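Local coordinates for AP endonuclease, family protein 2 (Mycobacterium smegmatis, PDB 5TNV) that binds a magnesium ion in a xylose isomerase-like TIM barrel and may act as an endonuclease, at residues Gly201-Ala206 with Gly225-Leu230; Glu239-Val244 with Gly277-Arg282; Lys243-Ser248 with Ile285-Glu290; Pro271-Tyr276 with Cys310-Glu315. All coordinates share one frame; numbering follows the deposited sequence. Where two conformers were deposited one is given.

Contact 1: Gly201-Ala206 with Gly225-Leu230; sequences GTPDDA and GNLVRL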
loop_
_atom_site.group_PDB
_atom_site.type_symbol
_atom_site.label_atom_id
_atom_site.label_comp_id
_atom_site.label_asym_id
_atom_site.label_seq_id
_atom_site.Cartn_x
_atom_site.Cartn_y
_atom_site.Cartn_z
ATOM N N GLY A 201 -1.070 -24.850 13.718
ATOM C CA GLY A 201 -0.294 -23.620 13.667
ATOM C C GLY A 201 0.934 -23.627 12.806
ATOM O O GLY A 201 1.667 -22.617 12.779
ATOM N N THR A 202 1.191 -24.736 12.086
ATOM C CA THR A 202 2.204 -24.820 11.064
ATOM C C THR A 202 1.619 -25.655 9.926
ATOM O O THR A 202 0.698 -26.445 10.178
ATOM C CB THR A 202 3.514 -25.509 11.516
ATOM O OG1 THR A 202 3.257 -26.910 11.627
ATOM C CG2 THR A 202 3.980 -24.970 12.846
ATOM N N PRO A 203 2.124 -25.509 8.720
ATOM C CA PRO A 203 1.639 -26.373 7.635
ATOM C C PRO A 203 1.717 -27.869 7.931
ATOM O O PRO A 203 0.748 -28.592 7.743
ATOM C CB PRO A 203 2.541 -25.948 6.458
ATOM C CG PRO A 203 2.836 -24.477 6.717
ATOM C CD PRO A 203 3.031 -24.423 8.209
ATOM N N ASP A 204 2.854 -28.337 8.398
ATOM C CA ASP A 204 2.967 -29.765 8.690
ATOM C C ASP A 204 2.001 -30.178 9.796
ATOM O O ASP A 204 1.424 -31.283 9.699
ATOM C CB ASP A 204 4.389 -30.146 9.050
ATOM C CG ASP A 204 5.378 -30.120 7.931
ATOM O OD1 ASP A 204 4.970 -30.093 6.752
ATOM O OD2 ASP A 204 6.589 -30.136 8.222
ATOM N N ASP A 205 1.829 -29.373 10.824
ATOM C CA ASP A 205 0.937 -29.753 11.906
ATOM C C ASP A 205 -0.486 -29.803 11.402
ATOM O O ASP A 205 -1.269 -30.660 11.795
ATOM C CB ASP A 205 1.053 -28.828 13.102
ATOM C CG ASP A 205 2.250 -29.086 13.976
ATOM O OD1 ASP A 205 2.979 -30.070 13.790
ATOM O OD2 ASP A 205 2.410 -28.255 14.922
ATOM N N ALA A 206 -0.869 -28.851 10.532
ATOM C CA ALA A 206 -2.234 -28.820 9.982
ATOM C C ALA A 206 -2.489 -30.025 9.137
ATOM O O ALA A 206 -3.585 -30.607 9.207
ATOM C CB ALA A 206 -2.412 -27.518 9.220
ATOM N N GLY A 225 -2.085 -15.805 6.111
ATOM C CA GLY A 225 -1.757 -14.474 6.590
ATOM C C GLY A 225 -1.506 -14.469 8.110
ATOM O O GLY A 225 -0.681 -13.682 8.573
ATOM N N ASN A 226 -2.199 -15.320 8.849
ATOM C CA ASN A 226 -1.981 -15.409 10.276
ATOM C C ASN A 226 -0.502 -15.711 10.615
ATOM O O ASN A 226 -0.002 -15.272 11.642
ATOM C CB ASN A 226 -2.850 -16.476 10.915
ATOM C CG ASN A 226 -4.320 -16.141 10.919
ATOM O OD1 ASN A 226 -4.692 -14.943 10.858
ATOM N ND2 ASN A 226 -5.168 -17.140 11.018
ATOM N N LEU A 227 0.149 -16.494 9.774
ATOM C CA LEU A 227 1.541 -16.877 9.938
ATOM C C LEU A 227 2.495 -15.905 9.329
ATOM O O LEU A 227 3.572 -15.601 9.914
ATOM C CB LEU A 227 1.784 -18.291 9.404
ATOM C CG LEU A 227 0.890 -19.398 9.990
ATOM C CD1 LEU A 227 1.335 -20.743 9.472
ATOM C CD2 LEU A 227 0.836 -19.355 11.506
ATOM N N VAL A 228 2.223 -15.382 8.112
ATOM C CA VAL A 228 3.133 -14.488 7.406
ATOM C C VAL A 228 3.402 -13.220 8.208
ATOM O O VAL A 228 4.493 -12.632 8.108
ATOM C CB VAL A 228 2.546 -14.194 6.011
ATOM C CG1 VAL A 228 3.230 -13.037 5.307
ATOM C CG2 VAL A 228 2.533 -15.454 5.150
ATOM N N ARG A 229 2.447 -12.766 9.023
ATOM C CA ARG A 229 2.616 -11.529 9.808
ATOM C C ARG A 229 3.585 -11.715 10.950
ATOM O O ARG A 229 4.002 -10.696 11.552
ATOM C CB ARG A 229 1.256 -11.097 10.345
ATOM C CG ARG A 229 0.673 -12.012 11.443
ATOM C CD ARG A 229 -0.806 -11.834 11.563
ATOM N NE ARG A 229 -1.395 -12.749 12.533
ATOM C CZ ARG A 229 -2.703 -12.824 12.758
ATOM N NH1 ARG A 229 -3.540 -11.977 12.180
ATOM N NH2 ARG A 229 -3.154 -13.761 13.603
ATOM N N LEU A 230 3.928 -12.938 11.359
ATOM C CA LEU A 230 4.605 -13.157 12.618
ATOM C C LEU A 230 6.094 -12.824 12.537
ATOM O O LEU A 230 6.778 -13.071 11.537
ATOM C CB LEU A 230 4.456 -14.610 13.040
ATOM C CG LEU A 230 3.009 -15.070 13.251
ATOM C CD1 LEU A 230 2.966 -16.572 13.510
ATOM C CD2 LEU A 230 2.344 -14.297 14.367
#
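Leu-227 reaches across from the short helix 225-228 and presses its two methyl groups against the chain just ahead of helix 203-213. Its CD2 stands 3.6 Å from Gly-201 O, and CD1 lies 3.8 Å from that same Gly-201 O, so the fork of the leucine straddles a carbonyl oxygen. CD1 also meets the pyrrolidine ring, at 4.2 Å from Pro-203 CD. The reach follows from the torsions: chi1 of -55° sets CG anti to the carbonyl carbon, and an extended chi2 carries CD1 outward. The Leu-227 side chain is about 10 Å from the magnesium ion. Behind this first shell, Thr-202 is the N-cap of helix 203-213, its OG1 accepting from Asp-205 N at 3.0 Å with an N-H...O angle of 159°, while Ala-206 N bonds to Thr-202 O. The capping bond holds the turn at the helix start, next to Gly-201 O and Pro-203. Pro-203 also packs on Met-240 and Lys-243 of helix 237-244, and Asn-226, next to Leu-227, bonds to Met-194 O and Lys-254 NZ. With no hydrogen bond crossing between the segments and 96 Å² buried in all, the contact rests on van der Waals packing of the leucine methyls on a carbonyl oxygen and a proline ring.

Contact 2: Glu239-Val244 with Gly277-Arg282; sequences EMYAKV and GYVNYR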
loop_
_atom_site.group_PDB
_atom_site.type_symbol
_atom_site.label_atom_id
_atom_site.label_comp_id
_atom_site.label_asym_id
_atom_site.label_seq_id
_atom_site.Cartn_x
_atom_site.Cartn_y
_atom_site.Cartn_z
ATOM N N GLU A 239 5.508 -22.322 -0.622
ATOM C CA GLU A 239 5.767 -23.633 -0.086
ATOM C C GLU A 239 4.644 -24.026 0.885
ATOM O O GLU A 239 4.101 -25.140 0.867
ATOM C CB GLU A 239 7.113 -23.718 0.602
ATOM C CG GLU A 239 7.456 -24.984 1.333
ATOM C CD GLU A 239 8.683 -24.913 2.177
ATOM O OE1 GLU A 239 9.694 -24.285 1.653
ATOM O OE2 GLU A 239 8.598 -25.498 3.303
ATOM N N MET A 240 4.281 -23.083 1.765
ATOM C CA MET A 240 3.268 -23.421 2.772
ATOM C C MET A 240 1.928 -23.693 2.125
ATOM O O MET A 240 1.234 -24.657 2.467
ATOM C CB MET A 240 3.115 -22.275 3.779
ATOM C CG MET A 240 4.391 -21.956 4.602
ATOM S SD MET A 240 4.041 -21.017 6.096
ATOM C CE MET A 240 3.684 -19.386 5.459
ATOM N N TYR A 241 1.494 -22.841 1.189
ATOM C CA TYR A 241 0.220 -23.026 0.521
ATOM C C TYR A 241 0.192 -24.306 -0.297
ATOM O O TYR A 241 -0.812 -25.000 -0.310
ATOM C CB TYR A 241 -0.132 -21.814 -0.333
ATOM C CG TYR A 241 -0.908 -20.734 0.396
ATOM C CD1 TYR A 241 -2.187 -21.006 0.890
ATOM C CD2 TYR A 241 -0.412 -19.447 0.563
ATOM C CE1 TYR A 241 -2.932 -20.070 1.550
ATOM C CE2 TYR A 241 -1.165 -18.484 1.234
ATOM C CZ TYR A 241 -2.430 -18.803 1.708
ATOM O OH TYR A 241 -3.243 -17.891 2.379
ATOM N N ALA A 242 1.298 -24.661 -0.969
ATOM C CA ALA A 242 1.308 -25.911 -1.699
ATOM C C ALA A 242 1.039 -27.125 -0.801
ATOM O O ALA A 242 0.412 -28.102 -1.222
ATOM C CB ALA A 242 2.671 -26.086 -2.437
ATOM N N LYS A 243 1.483 -27.073 0.428
ATOM C CA LYS A 243 1.270 -28.184 1.325
ATOM C C LYS A 243 -0.192 -28.300 1.739
ATOM O O LYS A 243 -0.669 -29.416 1.890
ATOM C CB LYS A 243 2.146 -28.020 2.571
ATOM C CG LYS A 243 3.583 -28.375 2.455
ATOM C CD LYS A 243 4.264 -28.231 3.812
ATOM C CE LYS A 243 5.672 -28.667 3.526
ATOM N NZ LYS A 243 6.394 -28.658 4.807
ATOM N N VAL A 244 -0.811 -27.180 2.070
ATOM C CA VAL A 244 -2.127 -27.235 2.708
ATOM C C VAL A 244 -3.303 -27.095 1.747
ATOM O O VAL A 244 -4.413 -27.570 2.069
ATOM C CB VAL A 244 -2.258 -26.236 3.884
ATOM C CG1 VAL A 244 -1.293 -26.616 5.004
ATOM C CG2 VAL A 244 -2.050 -24.802 3.427
ATOM N N GLY A 277 0.855 -7.260 -0.575
ATOM C CA GLY A 277 1.611 -7.904 0.463
ATOM C C GLY A 277 2.586 -8.956 -0.031
ATOM O O GLY A 277 2.823 -9.074 -1.245
ATOM N N TYR A 278 3.170 -9.678 0.885
ATOM C CA TYR A 278 4.280 -10.622 0.587
ATOM C C TYR A 278 3.808 -11.835 -0.210
ATOM O O TYR A 278 4.537 -12.335 -1.085
ATOM C CB TYR A 278 4.927 -11.043 1.897
ATOM C CG TYR A 278 6.215 -11.823 1.717
ATOM C CD1 TYR A 278 7.354 -11.184 1.293
ATOM C CD2 TYR A 278 6.301 -13.185 2.003
ATOM C CE1 TYR A 278 8.546 -11.902 1.128
ATOM C CE2 TYR A 278 7.464 -13.887 1.849
ATOM C CZ TYR A 278 8.607 -13.237 1.400
ATOM O OH TYR A 278 9.756 -13.996 1.258
ATOM N N VAL A 279 2.628 -12.373 0.087
ATOM C CA VAL A 279 2.099 -13.488 -0.689
ATOM C C VAL A 279 1.746 -12.996 -2.090
ATOM O O VAL A 279 1.204 -11.881 -2.210
ATOM C CB VAL A 279 0.836 -14.059 -0.021
ATOM C CG1 VAL A 279 0.328 -15.292 -0.813
ATOM C CG2 VAL A 279 1.059 -14.429 1.432
ATOM N N ASN A 280 2.019 -13.799 -3.115
ATOM C CA ASN A 280 1.526 -13.555 -4.466
ATOM C C ASN A 280 0.212 -14.299 -4.630
ATOM O O ASN A 280 0.198 -15.490 -4.978
ATOM C CB ASN A 280 2.539 -13.972 -5.514
ATOM C CG ASN A 280 2.052 -13.592 -6.912
ATOM O OD1 ASN A 280 0.856 -13.418 -7.168
ATOM N ND2 ASN A 280 2.981 -13.500 -7.874
ATOM N N TYR A 281 -0.911 -13.629 -4.334
ATOM C CA TYR A 281 -2.187 -14.334 -4.386
ATOM C C TYR A 281 -2.674 -14.574 -5.807
ATOM O O TYR A 281 -3.610 -15.402 -5.979
ATOM C CB TYR A 281 -3.240 -13.614 -3.541
ATOM C CG TYR A 281 -3.147 -13.991 -2.064
ATOM C CD1 TYR A 281 -3.536 -15.264 -1.645
ATOM C CD2 TYR A 281 -2.688 -13.120 -1.107
ATOM C CE1 TYR A 281 -3.482 -15.633 -0.330
ATOM C CE2 TYR A 281 -2.622 -13.478 0.237
ATOM C CZ TYR A 281 -3.023 -14.734 0.618
ATOM O OH TYR A 281 -2.991 -15.147 1.943
ATOM N N ARG A 282 -2.119 -13.914 -6.831
ATOM C CA ARG A 282 -2.459 -14.296 -8.210
ATOM C C ARG A 282 -1.959 -15.719 -8.452
ATOM O O ARG A 282 -2.672 -16.604 -8.908
ATOM C CB ARG A 282 -1.899 -13.266 -9.186
ATOM C CG ARG A 282 -2.308 -13.517 -10.635
ATOM C CD ARG A 282 -1.721 -12.438 -11.590
ATOM N NE ARG A 282 -2.079 -11.129 -11.112
ATOM C CZ ARG A 282 -3.262 -10.566 -11.210
ATOM N NH1 ARG A 282 -4.178 -11.039 -12.031
ATOM N NH2 ARG A 282 -3.502 -9.490 -10.504
#
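Tyr-241 of helix 237-244 extends to Val-279 and Tyr-281, in the turn that leads into helix 281-290 and at its start. From its CB, a chi1 of -89° swings the ring out across the gap. Along one side of that ring, CE2 lies 4.1 Å from Val-279 CG1, an oblique touch. Farther on, CZ comes within 3.9 Å of Tyr-281 CE1. At the tip the two phenols meet through their hydroxyls, with a hydrogen bond of 2.8 Å between Tyr-241 OH and Tyr-281 OH. Each hydroxyl sits at the edge of the other's ring, near its plane, and the rings are inclined at 69° with centroids 5.8 Å apart. Val-279 has a second role, its CG1 lying 3.5 Å above the centre of the Tyr-281 ring, so that one methyl borders both tyrosines. Asn-280, the N-cap of helix 281-290, gives OD1 to Arg-282 N in a weak bond. Both phenols are tied further: Tyr-241 OH to Pro-222 O and Trp-251 NE1, Tyr-281 OH to Lys-254 O. The hydroxyls thus belong to a buried polar network bordered by Val-279 and the tyrosine rings. Since Pro-222 and Trp-251 directly adjoin the magnesium ligands Asp-223 and His-252 in sequence, the network ties the two helices to the chain beside two metal ligands, without implying a bond to the ligands themselves.

Contact 3: Lys243-Ser248 with Ile285-Glu290; sequences KVLPYS and IRLALE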
loop_
_atom_site.group_PDB
_atom_site.type_symbol
_atom_site.label_atom_id
_atom_site.label_comp_id
_atom_site.label_asym_id
_atom_site.label_seq_id
_atom_site.Cartn_x
_atom_site.Cartn_y
_atom_site.Cartn_z
ATOM N N LYS A 243 1.483 -27.073 0.428
ATOM C CA LYS A 243 1.270 -28.184 1.325
ATOM C C LYS A 243 -0.192 -28.300 1.739
ATOM O O LYS A 243 -0.669 -29.416 1.890
ATOM C CB LYS A 243 2.146 -28.020 2.571
ATOM C CG LYS A 243 3.583 -28.375 2.455
ATOM C CD LYS A 243 4.264 -28.231 3.812
ATOM C CE LYS A 243 5.672 -28.667 3.526
ATOM N NZ LYS A 243 6.394 -28.658 4.807
ATOM N N VAL A 244 -0.811 -27.180 2.070
ATOM C CA VAL A 244 -2.127 -27.235 2.708
ATOM C C VAL A 244 -3.303 -27.095 1.747
ATOM O O VAL A 244 -4.413 -27.570 2.069
ATOM C CB VAL A 244 -2.258 -26.236 3.884
ATOM C CG1 VAL A 244 -1.293 -26.616 5.004
ATOM C CG2 VAL A 244 -2.050 -24.802 3.427
ATOM N N LEU A 245 -3.132 -26.473 0.578
ATOM C CA LEU A 245 -4.256 -26.317 -0.351
ATOM C C LEU A 245 -4.920 -27.627 -0.741
ATOM O O LEU A 245 -6.162 -27.609 -0.893
ATOM C CB LEU A 245 -3.841 -25.492 -1.561
ATOM C CG LEU A 245 -3.779 -23.988 -1.293
ATOM C CD1 LEU A 245 -3.089 -23.296 -2.458
ATOM C CD2 LEU A 245 -5.158 -23.392 -1.045
ATOM N N PRO A 246 -4.216 -28.749 -0.937
ATOM C CA PRO A 246 -4.907 -30.012 -1.280
ATOM C C PRO A 246 -5.948 -30.439 -0.254
ATOM O O PRO A 246 -6.787 -31.256 -0.595
ATOM C CB PRO A 246 -3.764 -31.033 -1.356
ATOM C CG PRO A 246 -2.584 -30.201 -1.787
ATOM C CD PRO A 246 -2.756 -28.927 -0.965
ATOM N N TYR A 247 -5.875 -29.963 0.978
ATOM C CA TYR A 247 -6.751 -30.358 2.060
ATOM C C TYR A 247 -7.770 -29.278 2.424
ATOM O O TYR A 247 -8.472 -29.424 3.425
ATOM C CB TYR A 247 -5.924 -30.695 3.311
ATOM C CG TYR A 247 -4.901 -31.763 3.077
ATOM C CD1 TYR A 247 -5.261 -33.085 3.186
ATOM C CD2 TYR A 247 -3.585 -31.457 2.743
ATOM C CE1 TYR A 247 -4.340 -34.090 2.974
ATOM C CE2 TYR A 247 -2.659 -32.449 2.500
ATOM C CZ TYR A 247 -3.055 -33.756 2.627
ATOM O OH TYR A 247 -2.100 -34.783 2.410
ATOM N N SER A 248 -7.814 -28.182 1.659
ATOM C CA SER A 248 -8.569 -26.989 2.003
ATOM C C SER A 248 -9.967 -26.952 1.394
ATOM O O SER A 248 -10.147 -27.179 0.195
ATOM C CB SER A 248 -7.754 -25.759 1.592
ATOM O OG SER A 248 -6.560 -25.657 2.327
ATOM N N ILE A 285 -3.881 -18.224 -5.765
ATOM C CA ILE A 285 -5.258 -18.570 -6.134
ATOM C C ILE A 285 -5.246 -19.476 -7.344
ATOM O O ILE A 285 -5.986 -20.458 -7.402
ATOM C CB ILE A 285 -6.121 -17.319 -6.345
ATOM C CG1 ILE A 285 -6.358 -16.585 -5.027
ATOM C CG2 ILE A 285 -7.440 -17.654 -7.026
ATOM C CD1 ILE A 285 -6.873 -15.172 -5.205
ATOM N N ARG A 286 -4.399 -19.191 -8.365
ATOM C CA ARG A 286 -4.369 -20.078 -9.514
ATOM C C ARG A 286 -3.902 -21.463 -9.128
ATOM O O ARG A 286 -4.447 -22.467 -9.639
ATOM C CB ARG A 286 -3.471 -19.505 -10.621
ATOM C CG ARG A 286 -4.193 -18.486 -11.496
ATOM C CD ARG A 286 -3.212 -17.742 -12.378
ATOM N NE ARG A 286 -3.962 -17.074 -13.437
ATOM C CZ ARG A 286 -4.283 -17.521 -14.629
ATOM N NH1 ARG A 286 -5.000 -16.735 -15.435
ATOM N NH2 ARG A 286 -3.936 -18.699 -15.079
ATOM N N LEU A 287 -2.924 -21.590 -8.238
ATOM C CA LEU A 287 -2.467 -22.860 -7.733
ATOM C C LEU A 287 -3.615 -23.600 -7.055
ATOM O O LEU A 287 -3.823 -24.798 -7.270
ATOM C CB LEU A 287 -1.300 -22.677 -6.745
ATOM C CG LEU A 287 -0.780 -23.967 -6.120
ATOM C CD1 LEU A 287 -0.228 -24.900 -7.182
ATOM C CD2 LEU A 287 0.241 -23.600 -5.033
ATOM N N ALA A 288 -4.355 -22.891 -6.197
ATOM C CA ALA A 288 -5.490 -23.507 -5.528
ATOM C C ALA A 288 -6.439 -24.133 -6.536
ATOM O O ALA A 288 -6.866 -25.261 -6.398
ATOM C CB ALA A 288 -6.196 -22.454 -4.656
ATOM N N LEU A 289 -6.785 -23.359 -7.575
ATOM C CA LEU A 289 -7.682 -23.858 -8.586
ATOM C C LEU A 289 -7.116 -25.106 -9.230
ATOM O O LEU A 289 -7.849 -26.077 -9.463
ATOM C CB LEU A 289 -7.994 -22.795 -9.626
ATOM C CG LEU A 289 -8.699 -21.597 -9.203
ATOM C CD1 LEU A 289 -8.871 -20.616 -10.331
ATOM C CD2 LEU A 289 -10.048 -21.999 -8.728
ATOM N N GLU A 290 -5.832 -25.083 -9.567
ATOM C CA GLU A 290 -5.152 -26.228 -10.213
ATOM C C GLU A 290 -5.236 -27.455 -9.330
ATOM O O GLU A 290 -5.383 -28.567 -9.848
ATOM C CB GLU A 290 -3.694 -25.866 -10.469
ATOM C CG GLU A 290 -2.824 -26.974 -10.950
ATOM C CD GLU A 290 -1.331 -26.628 -10.934
ATOM O OE1 GLU A 290 -0.950 -25.438 -10.744
ATOM O OE2 GLU A 290 -0.571 -27.599 -11.104
#
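Leu-245 and Ala-288 bring the two backbones within 6.0 Å, CA to CA, where the 3-10 turn 245-247 after helix 237-244 passes helix 281-290. Leu-245 spans the gap with its branched end: CD1 and CD2 each lie 3.9 Å from Ala-288 CB, so the alanine methyl sits against the fork of the leucine. With CG anti to the carbonyl carbon, the fork is aimed at the helix. CD1 also touches Leu-287, at 4.2 Å from its CD2; although the CB of Leu-287 is not directed at the turn, its chi1 of 178° and chi2 of 62° bring that methyl closer. The turn itself is braced by hydrogen bonds converging on Val-244 O, which receives Tyr-247 N at 3.0 Å on one face of its carbonyl plane and Ser-248 OG at 2.9 Å on the other. The hydroxyl stands well above that plane, 53° out of it. Separately, Ser-248 N bonds to Leu-245 O. Around this core, Ala-288 also packs on Trp-251 of strand 251-261 and on Tyr-293, and Ile-285 covers Trp-251 from the same helix. The interface is small, 115 Å². These hydrogen bonds lie within the turn, not across the contact, so between 243-248 and 285-290 the contact is apolar packing alone, joining two successive helices of the barrel's outer layer.

Contact 4: Pro271-Tyr276 with Cys310-Glu315; sequences PLPLKY and CAENRE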
loop_
_atom_site.group_PDB
_atom_site.type_symbol
_atom_site.label_atom_id
_atom_site.label_comp_id
_atom_site.label_asym_id
_atom_site.label_seq_id
_atom_site.Cartn_x
_atom_site.Cartn_y
_atom_site.Cartn_z
ATOM N N PRO A 271 -0.479 -5.067 7.746
ATOM C CA PRO A 271 -1.617 -5.526 6.935
ATOM C C PRO A 271 -1.731 -4.683 5.684
ATOM O O PRO A 271 -1.669 -3.463 5.740
ATOM C CB PRO A 271 -2.814 -5.348 7.864
ATOM C CG PRO A 271 -2.380 -4.626 9.026
ATOM C CD PRO A 271 -0.895 -4.540 9.045
ATOM N N LEU A 272 -1.941 -5.345 4.538
ATOM C CA LEU A 272 -2.080 -4.673 3.272
ATOM C C LEU A 272 -3.079 -5.422 2.397
ATOM O O LEU A 272 -3.290 -6.630 2.613
ATOM C CB LEU A 272 -0.754 -4.630 2.495
ATOM C CG LEU A 272 0.321 -3.679 3.037
ATOM C CD1 LEU A 272 1.607 -3.890 2.253
ATOM C CD2 LEU A 272 -0.130 -2.235 2.960
ATOM N N PRO A 273 -3.657 -4.753 1.385
ATOM C CA PRO A 273 -4.426 -5.474 0.358
ATOM C C PRO A 273 -3.695 -6.700 -0.170
ATOM O O PRO A 273 -2.462 -6.751 -0.239
ATOM C CB PRO A 273 -4.599 -4.427 -0.732
ATOM C CG PRO A 273 -4.605 -3.104 0.028
ATOM C CD PRO A 273 -3.618 -3.317 1.136
ATOM N N LEU A 274 -4.490 -7.681 -0.607
ATOM C CA LEU A 274 -3.942 -8.860 -1.247
ATOM C C LEU A 274 -2.891 -8.516 -2.313
ATOM O O LEU A 274 -1.842 -9.174 -2.365
ATOM C CB LEU A 274 -5.009 -9.743 -1.899
ATOM C CG LEU A 274 -6.085 -10.318 -0.968
ATOM C CD1 LEU A 274 -7.036 -11.198 -1.760
ATOM C CD2 LEU A 274 -5.501 -11.061 0.214
ATOM N N LYS A 275 -3.167 -7.529 -3.156
ATOM C CA LYS A 275 -2.285 -7.207 -4.267
ATOM C C LYS A 275 -0.887 -6.744 -3.845
ATOM O O LYS A 275 0.022 -6.792 -4.647
ATOM C CB LYS A 275 -2.945 -6.119 -5.138
ATOM C CG LYS A 275 -2.270 -5.908 -6.514
ATOM C CD LYS A 275 -2.994 -4.904 -7.371
ATOM C CE LYS A 275 -4.347 -5.311 -7.793
ATOM N NZ LYS A 275 -5.012 -4.351 -8.685
ATOM N N TYR A 276 -0.760 -6.214 -2.619
ATOM C CA TYR A 276 0.454 -5.479 -2.216
ATOM C C TYR A 276 1.309 -6.174 -1.202
ATOM O O TYR A 276 2.417 -5.682 -0.922
ATOM C CB TYR A 276 0.094 -4.071 -1.696
ATOM C CG TYR A 276 -0.739 -3.231 -2.599
ATOM C CD1 TYR A 276 -0.679 -3.323 -3.999
ATOM C CD2 TYR A 276 -1.625 -2.331 -2.053
ATOM C CE1 TYR A 276 -1.474 -2.529 -4.807
ATOM C CE2 TYR A 276 -2.446 -1.560 -2.860
ATOM C CZ TYR A 276 -2.374 -1.644 -4.232
ATOM O OH TYR A 276 -3.201 -0.860 -4.973
ATOM N N CYS A 310 -10.989 -5.169 2.759
ATOM C CA CYS A 310 -11.715 -6.366 2.336
ATOM C C CYS A 310 -12.452 -6.145 1.015
ATOM O O CYS A 310 -12.479 -7.001 0.172
ATOM C CB CYS A 310 -12.712 -6.821 3.407
ATOM S SG CYS A 310 -11.908 -7.616 4.850
ATOM N N ALA A 311 -13.071 -4.970 0.836
ATOM C CA ALA A 311 -13.787 -4.683 -0.383
ATOM C C ALA A 311 -12.858 -4.629 -1.608
ATOM O O ALA A 311 -13.206 -5.151 -2.666
ATOM C CB ALA A 311 -14.553 -3.372 -0.257
ATOM N N GLU A 312 -11.685 -4.015 -1.466
ATOM C CA GLU A 312 -10.704 -4.064 -2.555
ATOM C C GLU A 312 -10.281 -5.496 -2.807
ATOM O O GLU A 312 -10.097 -5.922 -3.975
ATOM C CB GLU A 312 -9.513 -3.179 -2.254
ATOM C CG GLU A 312 -9.789 -1.717 -2.338
ATOM C CD GLU A 312 -8.586 -0.788 -2.336
ATOM O OE1 GLU A 312 -7.498 -1.235 -2.127
ATOM O OE2 GLU A 312 -8.815 0.431 -2.545
ATOM N N ASN A 313 -10.085 -6.278 -1.752
ATOM C CA ASN A 313 -9.680 -7.665 -1.899
ATOM C C ASN A 313 -10.705 -8.490 -2.636
ATOM O O ASN A 313 -10.342 -9.369 -3.442
ATOM C CB ASN A 313 -9.360 -8.267 -0.524
ATOM C CG ASN A 313 -8.075 -7.717 0.079
ATOM O OD1 ASN A 313 -7.288 -7.029 -0.583
ATOM N ND2 ASN A 313 -7.840 -8.061 1.340
ATOM N N ARG A 314 -12.006 -8.220 -2.430
ATOM C CA ARG A 314 -13.025 -8.950 -3.162
ATOM C C ARG A 314 -12.899 -8.676 -4.669
ATOM O O ARG A 314 -12.937 -9.591 -5.492
ATOM C CB ARG A 314 -14.432 -8.561 -2.681
ATOM C CG ARG A 314 -15.509 -9.064 -3.641
ATOM C CD ARG A 314 -16.930 -8.660 -3.224
ATOM N NE ARG A 314 -17.864 -8.879 -4.370
ATOM C CZ ARG A 314 -17.928 -8.049 -5.380
ATOM N NH1 ARG A 314 -17.251 -6.954 -5.443
ATOM N NH2 ARG A 314 -18.738 -8.368 -6.363
ATOM N N GLU A 315 -12.760 -7.399 -5.035
ATOM C CA GLU A 315 -12.623 -7.055 -6.448
ATOM C C GLU A 315 -11.389 -7.721 -7.046
ATOM O O GLU A 315 -11.404 -8.160 -8.198
ATOM C CB GLU A 315 -12.599 -5.551 -6.640
ATOM C CG GLU A 315 -13.937 -4.913 -6.379
ATOM C CD GLU A 315 -13.976 -3.424 -6.561
ATOM O OE1 GLU A 315 -12.941 -2.850 -6.863
ATOM O OE2 GLU A 315 -15.076 -2.832 -6.365
HETATM O O HOH W 1 -5.421 -8.310 3.126
HETATM O O HOH W 2 -5.934 -6.591 -3.192
HETATM O O HOH W 3 -5.950 -2.232 -3.963
#
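Leu-274 and Asn-313 form the close-packed half of this contact. The backbone Leu-274 N donates to Asn-313 OD1 at 2.9 Å with an N-H...O angle of 164°, the donor lying 42° out of the carboxamide plane. Against the same amide presses the leucine side chain, Leu-274 CG standing 3.4 Å from Asn-313 CG, and Pro-273 CA approaches Asn-313 OD1 to 3.4 Å. Water fills in around the asparagine: one molecule donates to Leu-272 O and accepts from Asn-313 ND2, while a second accepts from Lys-275 N and donates to Asn-313 OD1. Both ends of the amide are therefore engaged, which fixes its rotation. The other half is looser. Glu-312 runs alongside Pro-273 with OE1 4.1 Å from Pro-273 CG, and a third water, 2.6 Å from Glu-312 OE1, bridges to Tyr-276 OH. The main partners of this carboxylate lie across a subunit boundary, in Tyr-276 OH and Lys-275 NZ of the third subunit. Leu-272 likewise packs on Leu-272 of the second and third subunits. The contact joins the end of the 251-261/266-272 hairpin to the C-terminal helix 306-325 in this TIM barrel, and its looser edge, at Glu-312, meets the neighbouring subunit of the trimer.

Contacts 2 and 3 share Lys-243 and Val-244 and describe successive levels of the packing between helices 237-244 and 281-290, their centres about 9 Å apart. Contact 1 joins contact 2, whose centre is about 11 Å from its own, through a salt bridge from Asp-204 OD1 to Lys-243 NZ at 2.8 Å and through Pro-203 against Met-240. Contact 4 meets contact 2 where Leu-274 CD2 lies 3.7 Å from Tyr-281 CD2, and both reach the second subunit. The magnesium ion, bound by Glu-193, Asp-223 and His-252, is about 10 Å from the side chains of Leu-227 and Tyr-241, about 12 Å from Leu-274 and about 14 Å from Leu-245, placing all four outside its first shell.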